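Long-range contacts in terminase, large subunit (PDB 2WBN), which drives viral DNA into empty phage capsids as an ATP-powered motor and, through the metal-dependent nuclease domain modelled here, cuts the genome to start and end packaging: residues Ile35-Ile40 / Asp156-Pro161; Ile170-Asp175 / Pro182-Lys187. All coordinates share one frame; numbering follows the deposited sequence.

Interaction 1 (Ile35-Ile40 / Asp156-Pro161); sequences IEEGII and DPLRTP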
loop_
_atom_site.group_PDB
_atom_site.type_symbol
_atom_site.label_atom_id
_atom_site.label_comp_id
_atom_site.label_asym_id
_atom_site.label_seq_id
_atom_site.Cartn_x
_atom_site.Cartn_y
_atom_site.Cartn_z
ATOM N N ILE A 35 1.279 11.968 -10.650
ATOM C CA ILE A 35 0.700 12.572 -9.448
ATOM C C ILE A 35 0.156 13.942 -9.789
ATOM O O ILE A 35 0.902 14.850 -10.198
ATOM C CB ILE A 35 1.718 12.769 -8.297
ATOM C CG1 ILE A 35 2.456 11.479 -7.958
ATOM C CG2 ILE A 35 0.979 13.332 -7.042
ATOM C CD1 ILE A 35 3.466 11.606 -6.799
ATOM N N GLU A 36 -1.149 14.103 -9.585
ATOM C CA GLU A 36 -1.792 15.371 -9.869
ATOM C C GLU A 36 -3.176 15.358 -9.240
ATOM O O GLU A 36 -3.886 14.352 -9.307
ATOM C CB GLU A 36 -1.890 15.569 -11.365
ATOM C CG GLU A 36 -2.448 16.928 -11.794
ATOM C CD GLU A 36 -2.252 17.180 -13.265
ATOM O OE1 GLU A 36 -3.046 16.638 -14.079
ATOM O OE2 GLU A 36 -1.320 17.951 -13.602
ATOM N N GLU A 37 -3.541 16.472 -8.623
ATOM C CA GLU A 37 -4.855 16.627 -8.004
ATOM C C GLU A 37 -5.928 16.493 -9.076
ATOM O O GLU A 37 -5.832 17.110 -10.136
ATOM C CB GLU A 37 -4.991 17.984 -7.289
ATOM C CG GLU A 37 -4.081 18.152 -6.066
ATOM C CD GLU A 37 -4.397 19.394 -5.235
ATOM O OE1 GLU A 37 -4.992 20.337 -5.775
ATOM O OE2 GLU A 37 -4.061 19.414 -4.034
ATOM N N GLY A 38 -6.935 15.668 -8.784
ATOM C CA GLY A 38 -7.993 15.361 -9.726
ATOM C C GLY A 38 -7.696 14.350 -10.817
ATOM O O GLY A 38 -8.554 14.097 -11.633
ATOM N N ILE A 39 -6.503 13.757 -10.839
ATOM C CA ILE A 39 -6.113 12.858 -11.928
ATOM C C ILE A 39 -6.959 11.570 -11.975
ATOM O O ILE A 39 -7.033 10.919 -13.015
ATOM C CB ILE A 39 -4.592 12.513 -11.835
ATOM C CG1 ILE A 39 -4.033 12.051 -13.179
ATOM C CG2 ILE A 39 -4.327 11.486 -10.704
ATOM C CD1 ILE A 39 -2.500 11.928 -13.159
ATOM N N ILE A 40 -7.591 11.197 -10.859
ATOM C CA ILE A 40 -8.538 10.072 -10.850
ATOM C C ILE A 40 -9.945 10.617 -10.591
ATOM O O ILE A 40 -10.178 11.235 -9.556
ATOM C CB ILE A 40 -8.174 9.014 -9.779
ATOM C CG1 ILE A 40 -6.813 8.377 -10.105
ATOM C CG2 ILE A 40 -9.254 7.939 -9.705
ATOM C CD1 ILE A 40 -6.138 7.674 -8.945
ATOM N N ASP A 156 -3.747 10.408 -6.973
ATOM C CA ASP A 156 -4.445 11.670 -6.848
ATOM C C ASP A 156 -4.329 12.124 -5.388
ATOM O O ASP A 156 -4.941 11.501 -4.488
ATOM C CB ASP A 156 -5.897 11.425 -7.212
ATOM C CG ASP A 156 -6.719 12.693 -7.341
ATOM O OD1 ASP A 156 -6.370 13.743 -6.739
ATOM O OD2 ASP A 156 -7.760 12.606 -8.043
ATOM N N PRO A 157 -3.553 13.192 -5.132
ATOM C CA PRO A 157 -3.403 13.645 -3.761
ATOM C C PRO A 157 -4.706 14.077 -3.093
ATOM O O PRO A 157 -4.762 14.185 -1.891
ATOM C CB PRO A 157 -2.440 14.825 -3.875
ATOM C CG PRO A 157 -1.781 14.668 -5.137
ATOM C CD PRO A 157 -2.795 14.054 -6.056
ATOM N N LEU A 158 -5.744 14.375 -3.867
ATOM C CA LEU A 158 -7.040 14.693 -3.273
ATOM C C LEU A 158 -7.686 13.484 -2.594
ATOM O O LEU A 158 -8.459 13.646 -1.647
ATOM C CB LEU A 158 -7.981 15.272 -4.345
ATOM C CG LEU A 158 -7.537 16.586 -4.973
ATOM C CD1 LEU A 158 -8.587 17.120 -5.996
ATOM C CD2 LEU A 158 -7.304 17.623 -3.893
ATOM N N ARG A 159 -7.362 12.281 -3.075
ATOM C CA ARG A 159 -7.907 11.038 -2.545
ATOM C C ARG A 159 -6.969 10.390 -1.569
ATOM O O ARG A 159 -7.414 9.891 -0.527
ATOM C CB ARG A 159 -8.148 10.035 -3.674
ATOM C CG ARG A 159 -9.086 10.529 -4.714
ATOM C CD ARG A 159 -9.279 9.552 -5.872
ATOM N NE ARG A 159 -10.168 10.164 -6.843
ATOM C CZ ARG A 159 -11.499 10.143 -6.773
ATOM N NH1 ARG A 159 -12.128 9.495 -5.796
ATOM N NH2 ARG A 159 -12.202 10.773 -7.698
ATOM N N THR A 160 -5.678 10.346 -1.916
ATOM C CA THR A 160 -4.706 9.590 -1.098
ATOM C C THR A 160 -3.466 10.422 -0.822
ATOM O O THR A 160 -2.416 10.191 -1.435
ATOM C CB THR A 160 -4.310 8.245 -1.742
ATOM O OG1 THR A 160 -3.728 8.449 -3.038
ATOM C CG2 THR A 160 -5.541 7.310 -1.872
ATOM N N PRO A 161 -3.589 11.418 0.070
ATOM C CA PRO A 161 -2.469 12.372 0.279
ATOM C C PRO A 161 -1.221 11.749 0.887
ATOM O O PRO A 161 -0.111 12.195 0.586
ATOM C CB PRO A 161 -3.052 13.424 1.218
ATOM C CG PRO A 161 -4.231 12.783 1.854
ATOM C CD PRO A 161 -4.777 11.813 0.838
#
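Asp156 reaches across to the backbone of Gly38 and Ile40, while its own chain folds round it in an Asx turn just after strand 152-155. The loop it holds follows the neighbouring strand 33-35 at the border of the RNase H-like sheet and makes a type II beta turn from Glu36 to Ile39. Going outward along the aspartate, Asp156 CB lies 3.8 Å from Ile39 CG2, the two side chains running past each other in opposite senses. CG is anti to the backbone N (chi1 -171°), which carries the carboxylate over to the turn. There Asp156 OD1 takes Gly38 N at 2.9 Å from one face of the carboxylate and Leu158 N at 3.0 Å from the other. Asp156 OD2 receives Ile40 N at 3.2 Å, again from above the plane. Two bonded NH groups from the other loop thus fix the rotation of the carboxylate. Beside it, Pro157 CG packs on Ile35 CG2 at 3.6 Å, and Leu158 crosses Glu37 at about a right angle. Arg159, also salt-bridged to Asp42, extends past Ile40. Arg159 NE and Arg159 NH2 both grip Ile40 O, lying above that carbonyl's plane, with NH2 at 2.8 Å and the oxygen in the guanidinium plane.

Interaction 2 (Ile170-Asp175 / Pro182-Lys187); sequences IDYQTD and PRLEDK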
loop_
_atom_site.group_PDB
_atom_site.type_symbol
_atom_site.label_atom_id
_atom_site.label_comp_id
_atom_site.label_asym_id
_atom_site.label_seq_id
_atom_site.Cartn_x
_atom_site.Cartn_y
_atom_site.Cartn_z
ATOM N N ILE A 170 10.160 9.367 -1.213
ATOM C CA ILE A 170 11.072 8.225 -0.906
ATOM C C ILE A 170 12.322 8.210 -1.807
ATOM O O ILE A 170 12.261 8.519 -2.996
ATOM C CB ILE A 170 10.331 6.855 -0.947
ATOM C CG1 ILE A 170 11.111 5.776 -0.177
ATOM C CG2 ILE A 170 10.047 6.425 -2.377
ATOM C CD1 ILE A 170 10.957 5.817 1.365
ATOM N N ASP A 171 13.464 7.894 -1.206
ATOM C CA ASP A 171 14.744 7.859 -1.889
ATOM C C ASP A 171 15.376 6.473 -1.670
ATOM O O ASP A 171 14.930 5.694 -0.810
ATOM C CB ASP A 171 15.681 8.956 -1.330
ATOM C CG ASP A 171 15.449 10.343 -1.957
ATOM O OD1 ASP A 171 15.304 10.440 -3.189
ATOM O OD2 ASP A 171 15.447 11.356 -1.214
ATOM N N TYR A 172 16.402 6.173 -2.456
ATOM C CA TYR A 172 17.209 4.977 -2.248
ATOM C C TYR A 172 18.094 5.169 -1.027
ATOM O O TYR A 172 18.535 6.284 -0.743
ATOM C CB TYR A 172 18.096 4.698 -3.475
ATOM C CG TYR A 172 17.333 4.144 -4.651
ATOM C CD1 TYR A 172 16.576 2.983 -4.526
ATOM C CD2 TYR A 172 17.341 4.794 -5.886
ATOM C CE1 TYR A 172 15.853 2.479 -5.604
ATOM C CE2 TYR A 172 16.634 4.294 -6.961
ATOM C CZ TYR A 172 15.898 3.135 -6.817
ATOM O OH TYR A 172 15.187 2.643 -7.879
ATOM N N GLN A 173 18.369 4.078 -0.320
ATOM C CA GLN A 173 19.402 4.095 0.702
ATOM C C GLN A 173 20.737 4.300 0.008
ATOM O O GLN A 173 20.817 4.279 -1.224
ATOM C CB GLN A 173 19.430 2.789 1.483
ATOM C CG GLN A 173 18.232 2.568 2.366
ATOM C CD GLN A 173 18.297 1.235 3.074
ATOM O OE1 GLN A 173 19.387 0.735 3.367
ATOM N NE2 GLN A 173 17.134 0.643 3.353
ATOM N N THR A 174 21.783 4.507 0.797
ATOM C CA THR A 174 23.125 4.687 0.248
ATOM C C THR A 174 24.176 3.986 1.108
ATOM O O THR A 174 23.934 3.646 2.269
ATOM C CB THR A 174 23.479 6.198 0.062
ATOM O OG1 THR A 174 23.640 6.821 1.344
ATOM C CG2 THR A 174 22.379 6.927 -0.726
ATOM N N ASP A 175 25.341 3.787 0.504
ATOM C CA ASP A 175 26.441 3.018 1.082
ATOM C C ASP A 175 27.511 3.958 1.643
ATOM O O ASP A 175 27.354 5.182 1.587
ATOM C CB ASP A 175 27.053 2.128 -0.009
ATOM C CG ASP A 175 27.578 2.932 -1.197
ATOM O OD1 ASP A 175 27.405 4.167 -1.199
ATOM O OD2 ASP A 175 28.165 2.343 -2.131
ATOM N N PRO A 182 19.913 -0.429 -4.427
ATOM C CA PRO A 182 18.540 -0.672 -4.893
ATOM C C PRO A 182 17.574 -1.090 -3.769
ATOM O O PRO A 182 16.707 -1.956 -3.957
ATOM C CB PRO A 182 18.721 -1.784 -5.952
ATOM C CG PRO A 182 20.191 -2.200 -5.894
ATOM C CD PRO A 182 20.760 -1.618 -4.642
ATOM N N ARG A 183 17.729 -0.450 -2.613
ATOM C CA ARG A 183 16.864 -0.633 -1.481
ATOM C C ARG A 183 16.325 0.761 -1.146
ATOM O O ARG A 183 17.107 1.712 -1.038
ATOM C CB ARG A 183 17.686 -1.195 -0.324
ATOM C CG ARG A 183 16.891 -1.969 0.723
ATOM C CD ARG A 183 17.793 -2.420 1.882
ATOM N NE ARG A 183 19.087 -2.957 1.430
ATOM C CZ ARG A 183 20.188 -3.038 2.185
ATOM N NH1 ARG A 183 20.186 -2.617 3.453
ATOM N NH2 ARG A 183 21.309 -3.545 1.670
ATOM N N LEU A 184 15.005 0.896 -1.002
ATOM C CA LEU A 184 14.437 2.168 -0.550
ATOM C C LEU A 184 14.717 2.369 0.929
ATOM O O LEU A 184 14.855 1.403 1.691
ATOM C CB LEU A 184 12.918 2.231 -0.788
ATOM C CG LEU A 184 12.442 2.199 -2.242
ATOM C CD1 LEU A 184 10.908 2.111 -2.304
ATOM C CD2 LEU A 184 12.950 3.409 -2.981
ATOM N N GLU A 185 14.786 3.635 1.332
ATOM C CA GLU A 185 14.833 3.988 2.746
ATOM C C GLU A 185 13.697 3.291 3.471
ATOM O O GLU A 185 12.592 3.148 2.924
ATOM C CB GLU A 185 14.684 5.481 2.955
ATOM C CG GLU A 185 15.808 6.309 2.405
ATOM C CD GLU A 185 15.441 7.783 2.233
ATOM O OE1 GLU A 185 14.278 8.130 1.820
ATOM O OE2 GLU A 185 16.350 8.604 2.482
ATOM N N ASP A 186 13.990 2.865 4.701
ATOM C CA ASP A 186 13.031 2.184 5.560
ATOM C C ASP A 186 12.460 3.176 6.572
ATOM O O ASP A 186 12.602 3.026 7.789
ATOM C CB ASP A 186 13.721 1.015 6.285
ATOM C CG ASP A 186 12.749 0.176 7.057
ATOM O OD1 ASP A 186 11.537 0.251 6.752
ATOM O OD2 ASP A 186 13.176 -0.538 7.981
ATOM N N LYS A 187 11.817 4.205 6.055
ATOM C CA LYS A 187 11.390 5.331 6.862
ATOM C C LYS A 187 10.391 6.115 6.021
ATOM O O LYS A 187 10.587 6.248 4.816
ATOM C CB LYS A 187 12.624 6.175 7.196
ATOM C CG LYS A 187 12.372 7.613 7.600
ATOM C CD LYS A 187 13.665 8.293 8.043
ATOM C CE LYS A 187 13.373 9.576 8.819
ATOM N NZ LYS A 187 12.964 9.298 10.243
HETATM O O HOH W 1 18.845 7.768 1.389
#
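Asp171 and Glu185 trade two hydrogen bonds. Glu185 N points almost straight at Asp171 O, 3.0 Å away, and the extended Glu185 side chain places its OE1 where it accepts Asp171 N at 3.1 Å. That N-H arrives well above the carboxylate plane, 57° out of it. The other oxygen, Glu185 OE2, accepts a hydrogen bond from a water that also donates to Tyr172 O, 2.6 Å from the water oxygen, so both carboxylate oxygens are engaged. The two acidic side chains nevertheless sit close, with Asp171 OD2 4.6 Å from Glu185 OE1, which could raise the proton affinity of either.

Two residues on, Gln173 N donates to Arg183 O at 2.8 Å in a nearly linear bond. These backbone bonds flank an antiparallel bridge in which Tyr172 and Leu184 form a non-hydrogen-bonded pair. It belongs to a short beta hairpin whose returning chain leaves strand 180-181, turns a corner at Pro182 and Arg183, makes the bridge at Leu184 and leads to helix 190-198. That helix carries His190 and Asp193, ligands of the second catalytic manganese.

Gln173 caters for Leu184 O as well. Its CG stands anti to the carbonyl carbon (chi1 -69°), and the extended chain beyond brings Gln173 NE2 to 2.9 Å from Leu184 O, above the carbonyl plane. The amide stands nearly perpendicular to the Arg183 guanidinium, 81° between planes. Leu184 N is bonded to Glu144 OE1. Leu184 CD2 lies 4.0 Å from Tyr172 CD1, while Ile170 crosses Leu184 at about a right angle, its CD1 methyl in van der Waals contact with the carbonyl oxygens of Glu185 and Lys187.

From the N terminus, strand 33-35 runs into the loop 35-40, whose partner begins 116 residues beyond its end. Interaction 1 closes only after the chain has built the rest of the central sheet and returned along strand 152-155, tying an outermost strand's exit loop to the loop beyond its neighbour. Helix 161-169 then starts at the end of 156-161 and delivers the chain to interaction 2, which shuts a short hairpin ahead of helix 190-198. The two contacts therefore follow in series, neither nesting nor crossing. Their centres are 24 Å apart and their nearest atoms about 9 Å, with helix 161-169 as the covalent connection.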